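PDB 5WCM: Blr6230 protein from Bradyrhizobium diazoefficiens, which is a subclass B3 metallo-beta-lactamase, BJP-1, a zinc enzyme that hydrolyses beta-lactam antibiotics and is held here in complex with a sulfonamide. Local coordinates for residues V19-I24 against G47-N52; T40-S45 against A71-T76; K64-T69 against A88-G93. All coordinates share one frame; numbering follows the deposited sequence.

Interaction 1 of 3, residues V19-I24 against G47-N52; sequences VGTDGI and GMIKDN. With ZN (zinc ion), chain F.
Asn-52, on helix 46-55, reaches across to the backbone of Val-19 and Gly-20 in the loop between strands 16-18 and 27-31. Its CB lies 3.9 Å from Val-19 CB, an aliphatic start to the contact. A chi1 of -72° sets CG beside its own backbone N, and at the tip ND2 donates to Val-19 O at 2.9 Å in a nearly straight bond (163° at the hydrogen). The acceptor lies close to the amide plane of Asn-52, whereas ND2 itself sits well above the carbonyl plane of Val-19. ND2 also gives a hydrogen bond to a water, which can donate in turn to Gly-20 O, 2.9 Å from the water oxygen.

Beside this polar pair, Ile-49 pushes CD1 to 3.5 Å from Val-19 O and packs on Gly-20 CA. One turn back along the helix from Asn-52, the thioether of Met-48 meets the methyl of Thr-21, SD to CG2 3.8 Å, the two side chains crossing at about a right angle. Thr-21 OG1 accepts from the backbone N of Gly-23 and Ile-24, an ST turn and ST motif, and is bonded to Trp-3 O. Lys-50, on the far side of the helix, binds a zinc with Glu-81 and Glu-85. The polar grip thus falls on backbone oxygens, Val-19 O directly and Gly-20 O probably through water, so it depends on the loop's conformation.

Interaction 2 of 3, residues T40-S45 against A71-T76; sequences TAMPQS and AHLDHT. With ZN (zinc ion), chain D; ZN (zinc ion), chain C; 4NZ (4-nitrobenzenesulfonamide), chain I.
Leu-73, Asp-74 and His-75 belong to the HxHxDH zinc motif of the metallo-beta-lactamase fold and pack on the loop 40-45. Asp-74 OD2 and His-75 NE2 bind one zinc, at 2.0 and 2.1 Å, and His-211 joins them. His-72 ND1 holds the second zinc with His-70 and His-146. Where 4-nitrobenzenesulfonamide is bound, its sulfonamide nitrogen N1 bridges both metals at the ring edges of His-72 and His-75; a water modelled at nearly the same place is the alternative bridge. Leu-73 CD2 comes within 3.5 Å of the nitro oxygen O12.

Behind this shell, Thr-40 fixes the backbone of the motif. His-75 O accepts from Thr-40 N at 2.8 Å and from Thr-40 OG1, both from the same face of the carbonyl plane; OG1 also bonds to Gly-78 N. A chi1 of 56° sets OG1 between the backbone N and the carbonyl carbon, within range of the same oxygen as its own N-H. Met-42, bent at chi2 and chi3, lays SD 3.6 Å from Asp-74 CB and points CE at Leu-73 CD1. On the remote side of the His-75 ring, ND1 donates to a water lying in the ring plane, 2.7 Å away, and that water donates to Thr-40 O.

Interaction 3 of 3, residues K64-T69 against A88-G93; sequences KLILNT and AQLVAG
Two neighbouring parallel strands of the seven-stranded mixed sheet, 63-67 and 89-93, are joined here by backbone bonds that alternate in direction. Gln-89 N donates to Lys-64 O, then Ile-66 N to Gln-89 O at 2.8 Å (171° at the hydrogen). Val-91 N returns the bond to Ile-66 O at 2.8 Å, almost in line with that carbonyl, and Asn-68 N reaches Val-91 O at 3.1 Å in a more bent bond.

Side chains pair across both faces. On one, Leu-65 CD2 lies 3.9 Å from Gln-89 CB, and Leu-67 runs alongside Val-91, its CD1 3.8 Å from Val-91 CB; Val-131 of strand 130-133 packs against this face. On the other, Ile-66 CG2 meets Leu-90 CD1 at 3.9 Å while CG1 lies over Ala-88 CB, beneath helix 79-86. Leu-90, with chi1 173° and chi2 63°, brings CD1 to 3.5 Å from Ile-66 O. Beyond the last bridge, Asn-68 CB packs on Ala-92 CB, its ND2 bonds to Asp-39 OD1 and His-70 O, and a water joins Asn-68 O to Gly-93 N. Linked through helices 73-76 and 79-86, the strands form a beta-alpha-beta crossover of the metallo-beta-lactamase alpha-beta/beta-alpha fold.

How the interactions relate
All three contacts are largely buried, but their chemistry follows their place in the fold. Interaction 3 is sheet core, backbone bonding flanked by aliphatic pairs, with exposed Lys-64 and Gln-89 at one end. Interaction 2 joins a loop to the short helix 73-76, beyond the ends of strands 34-38 and 63-67, where the same sheet opens onto the zinc site and the inhibitor. Interaction 1 fastens a loop to helix 46-55 through one side-chain amide, a water and packing contacts. Ile-24 of the loop in interaction 1 packs its CG2 on Asp-74 O and Ala-41 CB, touching both segments of interaction 2. Asn-68 of interaction 3 touches His-75 and Thr-76, while interactions 1 and 3 do not meet.

Interaction 1 of 3, residues V19-I24 against G47-N52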
ATOM      1  N   VAL A  19       1.037  12.211  -0.618  1.00 10.31           N
ATOM      2  CA  VAL A  19       0.049  12.943  -1.436  1.00 10.47           C
ATOM      3  C   VAL A  19      -1.366  12.376  -1.295  1.00 10.34           C
ATOM      4  O   VAL A  19      -2.232  12.638  -2.137  1.00 11.45           O
ATOM      5  CB  VAL A  19       0.460  13.007  -2.921  1.00 11.03           C
ATOM      6  CG1 VAL A  19       1.756  13.795  -3.073  1.00 11.81           C
ATOM      7  CG2 VAL A  19       0.623  11.625  -3.526  1.00 11.21           C
ATOM      8  N   GLY A  20      -1.596  11.580  -0.249  1.00 10.51           N
ATOM      9  CA  GLY A  20      -2.894  10.948  -0.020  1.00 11.34           C
ATOM     10  C   GLY A  20      -3.905  11.826   0.678  1.00 11.22           C
ATOM     11  O   GLY A  20      -3.799  13.058   0.729  1.00 12.41           O
ATOM     12  N   THR A  21      -4.939  11.170   1.187  1.00 11.70           N
ATOM     13  CA  THR A  21      -6.034  11.827   1.914  1.00 12.24           C
ATOM     14  C   THR A  21      -5.801  11.641   3.419  1.00 12.11           C
ATOM     15  O   THR A  21      -4.809  11.056   3.862  1.00 12.48           O
ATOM     16  CB  THR A  21      -7.387  11.240   1.487  1.00 12.82           C
ATOM     17  OG1 THR A  21      -7.490   9.912   2.001  1.00 12.33           O
ATOM     18  CG2 THR A  21      -7.507  11.221  -0.026  1.00 14.05           C
ATOM     19  N   ASP A  22      -6.761  12.085   4.232  1.00 12.35           N
ATOM     20  CA  ASP A  22      -6.669  11.851   5.673  1.00 14.29           C
ATOM     21  C   ASP A  22      -6.750  10.360   6.051  1.00 13.97           C
ATOM     22  O   ASP A  22      -6.327   9.961   7.100  1.00 16.30           O
ATOM     23  CB  ASP A  22      -7.776  12.643   6.386  1.00 18.17           C
ATOM     24  CG  ASP A  22      -7.610  12.675   7.886  1.00 26.60           C
ATOM     25  OD1 ASP A  22      -6.462  12.675   8.386  1.00 24.56           O
ATOM     26  OD2 ASP A  22      -8.654  12.704   8.561  1.00 40.96           O
ATOM     27  N   GLY A  23      -7.314   9.558   5.160  1.00 12.17           N
ATOM     28  CA  GLY A  23      -7.601   8.157   5.441  1.00 12.43           C
ATOM     29  C   GLY A  23      -6.976   7.132   4.518  1.00 11.86           C
ATOM     30  O   GLY A  23      -6.997   5.954   4.856  1.00 11.14           O
ATOM     31  N   ILE A  24      -6.403   7.571   3.388  1.00 10.89           N
ATOM     32  CA  ILE A  24      -5.782   6.682   2.402  1.00 10.17           C
ATOM     33  C   ILE A  24      -4.438   7.284   2.034  1.00 10.27           C
ATOM     34  O   ILE A  24      -4.366   8.436   1.645  1.00 11.05           O
ATOM     35  CB  ILE A  24      -6.655   6.496   1.140  1.00 10.60           C
ATOM     36  CG1 ILE A  24      -7.968   5.793   1.497  1.00 12.10           C
ATOM     37  CG2 ILE A  24      -5.879   5.702   0.086  1.00 11.17           C
ATOM     38  CD1 ILE A  24      -9.012   5.817   0.389  1.00 13.03           C
ATOM     39  N   GLY A  47      -8.876  13.189  -8.792  1.00 15.43           N
ATOM     40  CA  GLY A  47      -8.609  14.630  -8.947  1.00 15.99           C
ATOM     41  C   GLY A  47      -7.870  15.231  -7.756  1.00 14.78           C
ATOM     42  O   GLY A  47      -6.925  15.996  -7.917  1.00 15.06           O
ATOM     43  N   MET A  48      -8.301  14.862  -6.547  1.00 14.58           N
ATOM     44  CA  MET A  48      -7.644  15.326  -5.309  1.00 16.60           C
ATOM     45  C   MET A  48      -6.192  14.855  -5.266  1.00 15.26           C
ATOM     46  O   MET A  48      -5.295  15.615  -4.913  1.00 15.97           O
ATOM     47  CB  MET A  48      -8.374  14.843  -4.059  1.00 17.54           C
ATOM     48  CG  MET A  48      -7.656  15.210  -2.766  1.00 18.01           C
ATOM     49  SD  MET A  48      -8.537  14.651  -1.301  1.00 21.95           S
ATOM     50  CE  MET A  48      -9.780  15.934  -1.185  1.00 21.54           C
ATOM     51  N   ILE A  49      -5.964  13.598  -5.627  1.00 14.71           N
ATOM     52  CA  ILE A  49      -4.599  13.057  -5.629  1.00 14.68           C
ATOM     53  C   ILE A  49      -3.722  13.834  -6.616  1.00 13.62           C
ATOM     54  O   ILE A  49      -2.605  14.239  -6.294  1.00 14.36           O
ATOM     55  CB  ILE A  49      -4.588  11.529  -5.915  1.00 13.69           C
ATOM     56  CG1 ILE A  49      -5.383  10.728  -4.862  1.00 14.76           C
ATOM     57  CG2 ILE A  49      -3.162  11.014  -6.016  1.00 15.82           C
ATOM     58  CD1 ILE A  49      -5.022  10.991  -3.411  1.00 16.83           C
ATOM     59  N   LYS A  50      -4.238  14.042  -7.824  1.00 15.08           N
ATOM     60  CA  LYS A  50      -3.489  14.804  -8.831  1.00 15.17           C
ATOM     61  C   LYS A  50      -3.192  16.234  -8.354  1.00 15.31           C
ATOM     62  O   LYS A  50      -2.092  16.754  -8.568  1.00 15.75           O
ATOM     63  CB  LYS A  50      -4.240  14.833 -10.156  1.00 15.57           C
ATOM     64  CG  LYS A  50      -4.292  13.469 -10.835  1.00 17.91           C
ATOM     65  CD  LYS A  50      -4.793  13.520 -12.274  1.00 23.24           C
ATOM     66  CE  LYS A  50      -6.257  13.876 -12.357  1.00 25.85           C
ATOM     67  NZ  LYS A  50      -6.669  14.311 -13.728  1.00 24.46           N
ATOM     68  N   ASP A  51      -4.154  16.836  -7.673  1.00 15.41           N
ATOM     69  CA  ASP A  51      -3.973  18.193  -7.158  1.00 15.94           C
ATOM     70  C   ASP A  51      -2.880  18.215  -6.078  1.00 16.06           C
ATOM     71  O   ASP A  51      -2.050  19.121  -6.034  1.00 16.85           O
ATOM     72  CB  ASP A  51      -5.282  18.753  -6.601  1.00 20.66           C
ATOM     73  CG  ASP A  51      -6.272  19.174  -7.689  1.00 25.81           C
ATOM     74  OD1 ASP A  51      -5.890  19.345  -8.874  1.00 31.94           O
ATOM     75  OD2 ASP A  51      -7.456  19.348  -7.331  1.00 31.20           O
ATOM     76  N   ASN A  52      -2.862  17.188  -5.230  1.00 15.79           N
ATOM     77  CA  ASN A  52      -1.833  17.083  -4.170  1.00 15.29           C
ATOM     78  C   ASN A  52      -0.438  16.955  -4.757  1.00 14.70           C
ATOM     79  O   ASN A  52       0.510  17.545  -4.252  1.00 15.64           O
ATOM     80  CB  ASN A  52      -2.109  15.910  -3.239  1.00 15.07           C
ATOM     81  CG  ASN A  52      -3.285  16.161  -2.322  1.00 15.49           C
ATOM     82  OD1 ASN A  52      -3.699  17.312  -2.106  1.00 19.72           O
ATOM     83  ND2 ASN A  52      -3.805  15.092  -1.736  1.00 15.47           N
TER
HETATM   84 ZN    ZN F 304      -6.840  12.597 -14.835  0.60 21.14          ZN
HETATM   85  O   HOH W   1      -5.597  15.327   0.546  1.00 21.52           O
HETATM   86  O   HOH W   2      -7.360  12.505 -16.741  0.60 22.54           O

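Interaction 2 of 3, residues T40-S45 against A71-T76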
ATOM      1  N   THR A  40      -3.139   4.663  -5.514  1.00  9.80           N
ATOM      2  CA  THR A  40      -4.045   5.804  -5.659  1.00  9.68           C
ATOM      3  C   THR A  40      -5.073   5.721  -4.518  1.00 10.33           C
ATOM      4  O   THR A  40      -4.783   5.126  -3.490  1.00 10.42           O
ATOM      5  CB  THR A  40      -4.697   5.849  -7.067  1.00 10.56           C
ATOM      6  OG1 THR A  40      -5.375   4.622  -7.350  1.00 10.52           O
ATOM      7  CG2 THR A  40      -3.640   6.118  -8.119  1.00 11.52           C
ATOM      8  N   ALA A  41      -6.232   6.365  -4.667  1.00 10.51           N
ATOM      9  CA  ALA A  41      -7.227   6.370  -3.616  1.00 11.00           C
ATOM     10  C   ALA A  41      -8.556   5.899  -4.200  1.00 11.21           C
ATOM     11  O   ALA A  41      -8.598   5.185  -5.195  1.00 11.96           O
ATOM     12  CB  ALA A  41      -7.295   7.746  -2.957  1.00 11.49           C
ATOM     13  N   MET A  42      -9.669   6.269  -3.578  1.00 11.28           N
ATOM     14  CA  MET A  42     -10.974   5.867  -4.098  1.00 12.62           C
ATOM     15  C   MET A  42     -11.172   6.392  -5.502  1.00 13.56           C
ATOM     16  O   MET A  42     -10.593   7.412  -5.877  1.00 12.73           O
ATOM     17  CB  MET A  42     -12.114   6.372  -3.218  1.00 12.75           C
ATOM     18  CG  MET A  42     -12.205   5.691  -1.862  1.00 13.88           C
ATOM     19  SD  MET A  42     -12.775   3.995  -1.921  1.00 15.43           S
ATOM     20  CE  MET A  42     -14.539   4.219  -2.122  1.00 17.84           C
ATOM     21  N   PRO A  43     -12.013   5.689  -6.296  1.00 14.39           N
ATOM     22  CA  PRO A  43     -12.250   6.136  -7.666  1.00 16.09           C
ATOM     23  C   PRO A  43     -12.661   7.606  -7.808  1.00 17.70           C
ATOM     24  O   PRO A  43     -12.232   8.276  -8.739  1.00 23.01           O
ATOM     25  CB  PRO A  43     -13.351   5.171  -8.142  1.00 16.28           C
ATOM     26  CG  PRO A  43     -13.098   3.918  -7.386  1.00 17.75           C
ATOM     27  CD  PRO A  43     -12.688   4.403  -6.026  1.00 15.80           C
ATOM     28  N   GLN A  44     -13.430   8.110  -6.844  1.00 15.61           N
ATOM     29  CA  GLN A  44     -13.884   9.514  -6.842  1.00 16.84           C
ATOM     30  C   GLN A  44     -12.831  10.541  -6.439  1.00 17.03           C
ATOM     31  O   GLN A  44     -13.057  11.746  -6.572  1.00 18.74           O
ATOM     32  CB  GLN A  44     -15.121   9.684  -5.948  1.00 18.76           C
ATOM     33  CG  GLN A  44     -14.932   9.282  -4.487  1.00 19.38           C
ATOM     34  CD  GLN A  44     -15.454   7.885  -4.189  1.00 24.03           C
ATOM     35  OE1 GLN A  44     -15.115   6.891  -4.885  1.00 22.73           O
ATOM     36  NE2 GLN A  44     -16.284   7.791  -3.149  1.00 30.38           N
ATOM     37  N   SER A  45     -11.679  10.076  -5.956  1.00 15.79           N
ATOM     38  CA  SER A  45     -10.671  10.966  -5.360  1.00 14.36           C
ATOM     39  C   SER A  45      -9.469  11.233  -6.253  1.00 13.24           C
ATOM     40  O   SER A  45      -8.510  11.865  -5.833  1.00 14.43           O
ATOM     41  CB  SER A  45     -10.169  10.393  -4.036  1.00 14.84           C
ATOM     42  OG  SER A  45     -11.225  10.327  -3.082  1.00 16.82           O
ATOM     43  N   ALA A  71      -4.808  -4.859  -4.287  1.00 10.16           N
ATOM     44  CA  ALA A  71      -5.804  -4.507  -5.295  1.00 10.51           C
ATOM     45  C   ALA A  71      -7.219  -4.415  -4.726  1.00 11.06           C
ATOM     46  O   ALA A  71      -8.085  -5.211  -5.093  1.00 14.25           O
ATOM     47  CB  ALA A  71      -5.735  -5.518  -6.425  1.00 11.62           C
ATOM     48  N   HIS A  72      -7.427  -3.444  -3.844  1.00 10.12           N
ATOM     49  CA  HIS A  72      -8.763  -3.020  -3.395  1.00 10.18           C
ATOM     50  C   HIS A  72      -9.042  -1.630  -3.898  1.00  9.87           C
ATOM     51  O   HIS A  72      -8.099  -0.853  -4.073  1.00  9.68           O
ATOM     52  CB  HIS A  72      -8.910  -3.076  -1.874  1.00 10.55           C
ATOM     53  CG  HIS A  72      -8.896  -4.461  -1.301  1.00 10.73           C
ATOM     54  ND1 HIS A  72      -8.551  -4.715   0.014  1.00 11.24           N
ATOM     55  CD2 HIS A  72      -9.167  -5.663  -1.865  1.00 11.44           C
ATOM     56  CE1 HIS A  72      -8.627  -6.017   0.227  1.00 11.42           C
ATOM     57  NE2 HIS A  72      -8.988  -6.614  -0.893  1.00 11.94           N
ATOM     58  N   LEU A  73     -10.324  -1.327  -4.121  1.00  9.99           N
ATOM     59  CA  LEU A  73     -10.751  -0.084  -4.768  1.00  9.82           C
ATOM     60  C   LEU A  73     -10.246   1.199  -4.115  1.00 10.41           C
ATOM     61  O   LEU A  73     -10.096   2.205  -4.787  1.00 10.75           O
ATOM     62  CB  LEU A  73     -12.272  -0.012  -4.935  1.00 11.91           C
ATOM     63  CG  LEU A  73     -13.104   0.470  -3.762  1.00 12.63           C
ATOM     64  CD1 LEU A  73     -14.508   0.879  -4.205  1.00 12.85           C
ATOM     65  CD2 LEU A  73     -13.177  -0.601  -2.691  1.00 14.47           C
ATOM     66  N   ASP A  74     -10.028   1.164  -2.803  1.00  9.93           N
ATOM     67  CA  ASP A  74      -9.555   2.342  -2.092  1.00 10.87           C
ATOM     68  C   ASP A  74      -8.075   2.655  -2.363  1.00 10.62           C
ATOM     69  O   ASP A  74      -7.592   3.709  -1.956  1.00 10.62           O
ATOM     70  CB  ASP A  74      -9.866   2.261  -0.600  1.00 11.12           C
ATOM     71  CG  ASP A  74      -9.281   1.027   0.086  1.00 11.43           C
ATOM     72  OD1 ASP A  74      -9.207  -0.077  -0.523  1.00 11.90           O
ATOM     73  OD2 ASP A  74      -8.882   1.172   1.278  1.00 12.28           O
ATOM     74  N   HIS A  75      -7.370   1.723  -3.015  1.00  9.88           N
ATOM     75  CA  HIS A  75      -5.974   1.930  -3.454  1.00  9.87           C
ATOM     76  C   HIS A  75      -5.788   1.915  -4.953  1.00 10.02           C
ATOM     77  O   HIS A  75      -4.769   2.384  -5.445  1.00 11.14           O
ATOM     78  CB  HIS A  75      -5.067   0.885  -2.791  1.00  9.60           C
ATOM     79  CG  HIS A  75      -5.312   0.783  -1.330  1.00  9.84           C
ATOM     80  ND1 HIS A  75      -5.009   1.798  -0.460  1.00 10.10           N
ATOM     81  CD2 HIS A  75      -6.009  -0.133  -0.611  1.00 10.74           C
ATOM     82  CE1 HIS A  75      -5.468   1.491   0.743  1.00  9.93           C
ATOM     83  NE2 HIS A  75      -6.083   0.319   0.688  1.00 11.16           N
ATOM     84  N   THR A  76      -6.763   1.369  -5.680  1.00 10.35           N
ATOM     85  CA  THR A  76      -6.654   1.194  -7.133  1.00  9.73           C
ATOM     86  C   THR A  76      -7.560   2.125  -7.934  1.00 10.22           C
ATOM     87  O   THR A  76      -7.555   2.076  -9.157  1.00 10.43           O
ATOM     88  CB  THR A  76      -7.039  -0.231  -7.511  1.00 10.61           C
ATOM     89  OG1 THR A  76      -8.415  -0.386  -7.178  1.00 10.91           O
ATOM     90  CG2 THR A  76      -6.174  -1.267  -6.812  1.00 11.21           C
TER
HETATM   91 ZN    ZN D 302      -7.567  -0.140   2.045  1.00 12.17          ZN
HETATM   92 ZN    ZN C 301      -7.555  -3.498   1.368  1.00 11.48          ZN
HETATM   93  S   4NZ I 307      -9.362  -2.255   3.367  0.60 11.25           S
HETATM   94  C1  4NZ I 307     -13.479  -1.248   1.900  0.60 16.29           C
HETATM   95  N1  4NZ I 307      -8.260  -1.933   2.344  0.60 10.42           N
HETATM   96  O1  4NZ I 307      -9.130  -1.449   4.519  0.60 12.85           O
HETATM   97  C2  4NZ I 307     -12.430  -1.180   1.002  0.60 16.09           C
HETATM   98  O2  4NZ I 307      -9.357  -3.668   3.560  0.60 11.31           O
HETATM   99  C3  4NZ I 307     -11.154  -1.492   1.443  0.60 14.19           C
HETATM  100  C4  4NZ I 307     -10.961  -1.841   2.767  0.60 14.47           C
HETATM  101  C5  4NZ I 307     -12.026  -1.923   3.650  0.60 15.89           C
HETATM  102  C6  4NZ I 307     -13.300  -1.639   3.209  0.60 15.79           C
HETATM  103  N7  4NZ I 307     -14.802  -0.770   1.484  0.60 18.41           N
HETATM  104  O12 4NZ I 307     -14.919  -0.278   0.378  0.60 20.19           O
HETATM  105  O13 4NZ I 307     -15.733  -0.897   2.266  0.60 22.96           O
HETATM  106  O   HOH W   3      -3.560   3.900  -1.337  1.00 10.18           O
HETATM  107  O   HOH W   4      -8.511  -1.799   1.518  0.40 11.47           O

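Interaction 3 of 3, residues K64-T69 against A88-G93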
ATOM      1  N   LYS A  64       6.140   7.668 -14.366  1.00 12.89           N
ATOM      2  CA  LYS A  64       6.581   6.620 -15.289  1.00 14.11           C
ATOM      3  C   LYS A  64       6.122   5.240 -14.879  1.00 14.10           C
ATOM      4  O   LYS A  64       5.908   4.377 -15.735  1.00 13.87           O
ATOM      5  CB  LYS A  64       8.113   6.591 -15.400  1.00 15.70           C
ATOM      6  CG  LYS A  64       8.787   7.917 -15.678  1.00 20.95           C
ATOM      7  CD  LYS A  64       8.401   8.483 -17.023  1.00 22.63           C
ATOM      8  CE  LYS A  64       9.194   9.759 -17.288  1.00 25.16           C
ATOM      9  NZ  LYS A  64       8.960  10.272 -18.660  1.00 32.20           N
ATOM     10  N   LEU A  65       6.033   5.028 -13.570  1.00 14.09           N
ATOM     11  CA  LEU A  65       5.628   3.745 -12.992  1.00 13.39           C
ATOM     12  C   LEU A  65       4.577   4.004 -11.933  1.00 12.06           C
ATOM     13  O   LEU A  65       4.686   4.945 -11.155  1.00 12.09           O
ATOM     14  CB  LEU A  65       6.809   3.008 -12.345  1.00 14.24           C
ATOM     15  CG  LEU A  65       7.971   2.605 -13.256  1.00 14.69           C
ATOM     16  CD1 LEU A  65       9.087   2.018 -12.407  1.00 17.56           C
ATOM     17  CD2 LEU A  65       7.509   1.629 -14.330  1.00 17.74           C
ATOM     18  N   ILE A  66       3.597   3.119 -11.908  1.00 12.14           N
ATOM     19  CA  ILE A  66       2.612   3.077 -10.850  1.00 11.55           C
ATOM     20  C   ILE A  66       2.785   1.719 -10.184  1.00 11.05           C
ATOM     21  O   ILE A  66       2.717   0.687 -10.872  1.00 11.46           O
ATOM     22  CB  ILE A  66       1.177   3.202 -11.378  1.00 12.41           C
ATOM     23  CG1 ILE A  66       0.993   4.504 -12.173  1.00 13.29           C
ATOM     24  CG2 ILE A  66       0.177   3.133 -10.221  1.00 13.16           C
ATOM     25  CD1 ILE A  66      -0.262   4.526 -13.038  1.00 16.37           C
ATOM     26  N   LEU A  67       2.992   1.721  -8.870  1.00 10.65           N
ATOM     27  CA  LEU A  67       3.107   0.483  -8.099  1.00 10.62           C
ATOM     28  C   LEU A  67       1.886   0.338  -7.217  1.00 10.45           C
ATOM     29  O   LEU A  67       1.343   1.340  -6.739  1.00 11.60           O
ATOM     30  CB  LEU A  67       4.378   0.466  -7.229  1.00 11.71           C
ATOM     31  CG  LEU A  67       5.639  -0.045  -7.944  1.00 13.15           C
ATOM     32  CD1 LEU A  67       5.960   0.648  -9.265  1.00 13.40           C
ATOM     33  CD2 LEU A  67       6.823   0.060  -6.994  1.00 13.91           C
ATOM     34  N   ASN A  68       1.486  -0.908  -6.979  1.00 10.37           N
ATOM     35  CA  ASN A  68       0.341  -1.186  -6.097  1.00 10.34           C
ATOM     36  C   ASN A  68       0.824  -2.008  -4.918  1.00 10.49           C
ATOM     37  O   ASN A  68       1.616  -2.957  -5.086  1.00 10.77           O
ATOM     38  CB  ASN A  68      -0.727  -1.980  -6.884  1.00 10.42           C
ATOM     39  CG  ASN A  68      -2.089  -2.169  -6.170  1.00 10.25           C
ATOM     40  OD1 ASN A  68      -2.753  -3.181  -6.431  1.00 11.11           O
ATOM     41  ND2 ASN A  68      -2.555  -1.212  -5.371  1.00 10.08           N
ATOM     42  N   THR A  69       0.293  -1.695  -3.737  1.00 10.14           N
ATOM     43  CA  THR A  69       0.424  -2.559  -2.557  1.00 10.24           C
ATOM     44  C   THR A  69      -0.574  -3.705  -2.634  1.00 10.21           C
ATOM     45  O   THR A  69      -0.212  -4.862  -2.514  1.00 11.48           O
ATOM     46  CB  THR A  69       0.210  -1.782  -1.241  1.00 11.36           C
ATOM     47  OG1 THR A  69      -0.995  -1.019  -1.322  1.00 12.09           O
ATOM     48  CG2 THR A  69       1.398  -0.898  -0.920  1.00 12.44           C
ATOM     49  N   ALA A  88       2.136   5.636 -18.091  1.00 15.40           N
ATOM     50  CA  ALA A  88       2.936   4.859 -17.136  1.00 14.82           C
ATOM     51  C   ALA A  88       2.645   3.362 -17.205  1.00 15.49           C
ATOM     52  O   ALA A  88       1.613   2.922 -17.712  1.00 17.46           O
ATOM     53  CB  ALA A  88       2.690   5.365 -15.730  1.00 15.58           C
ATOM     54  N   GLN A  89       3.589   2.588 -16.700  1.00 14.49           N
ATOM     55  CA  GLN A  89       3.415   1.161 -16.540  1.00 15.34           C
ATOM     56  C   GLN A  89       2.935   0.868 -15.125  1.00 13.98           C
ATOM     57  O   GLN A  89       3.441   1.467 -14.175  1.00 14.80           O
ATOM     58  CB  GLN A  89       4.713   0.416 -16.838  1.00 19.22           C
ATOM     59  CG  GLN A  89       5.102   0.414 -18.306  1.00 23.92           C
ATOM     60  CD  GLN A  89       6.417  -0.301 -18.544  1.00 31.51           C
ATOM     61  OE1 GLN A  89       7.471   0.150 -18.085  1.00 42.79           O
ATOM     62  NE2 GLN A  89       6.364  -1.393 -19.244  1.00 54.51           N
ATOM     63  N   LEU A  90       2.019  -0.094 -15.003  1.00 13.26           N
ATOM     64  CA  LEU A  90       1.514  -0.582 -13.711  1.00 12.98           C
ATOM     65  C   LEU A  90       2.225  -1.877 -13.310  1.00 11.59           C
ATOM     66  O   LEU A  90       2.293  -2.849 -14.080  1.00 13.00           O
ATOM     67  CB  LEU A  90      -0.003  -0.809 -13.738  1.00 13.46           C
ATOM     68  CG  LEU A  90      -0.649  -1.469 -12.504  1.00 13.18           C
ATOM     69  CD1 LEU A  90      -0.488  -0.606 -11.267  1.00 14.75           C
ATOM     70  CD2 LEU A  90      -2.115  -1.773 -12.740  1.00 13.79           C
ATOM     71  N   VAL A  91       2.742  -1.863 -12.087  1.00 11.66           N
ATOM     72  CA  VAL A  91       3.504  -2.966 -11.514  1.00 11.54           C
ATOM     73  C   VAL A  91       2.792  -3.444 -10.245  1.00 12.15           C
ATOM     74  O   VAL A  91       2.492  -2.635  -9.359  1.00 12.66           O
ATOM     75  CB  VAL A  91       4.932  -2.515 -11.158  1.00 13.11           C
ATOM     76  CG1 VAL A  91       5.757  -3.698 -10.658  1.00 14.84           C
ATOM     77  CG2 VAL A  91       5.594  -1.806 -12.336  1.00 13.78           C
ATOM     78  N   ALA A  92       2.516  -4.744 -10.166  1.00 11.61           N
ATOM     79  CA  ALA A  92       1.746  -5.291  -9.053  1.00 11.50           C
ATOM     80  C   ALA A  92       2.070  -6.763  -8.858  1.00 11.70           C
ATOM     81  O   ALA A  92       2.521  -7.457  -9.787  1.00 12.63           O
ATOM     82  CB  ALA A  92       0.241  -5.111  -9.272  1.00 11.96           C
ATOM     83  N   GLY A  93       1.799  -7.250  -7.659  1.00 11.80           N
ATOM     84  CA  GLY A  93       1.959  -8.652  -7.359  1.00 12.46           C
ATOM     85  C   GLY A  93       1.172  -9.542  -8.288  1.00 13.06           C
ATOM     86  O   GLY A  93      -0.016  -9.308  -8.565  1.00 13.08           O
TER
HETATM   87  O   HOH W   5       0.945  -5.632  -5.551  1.00 13.21           O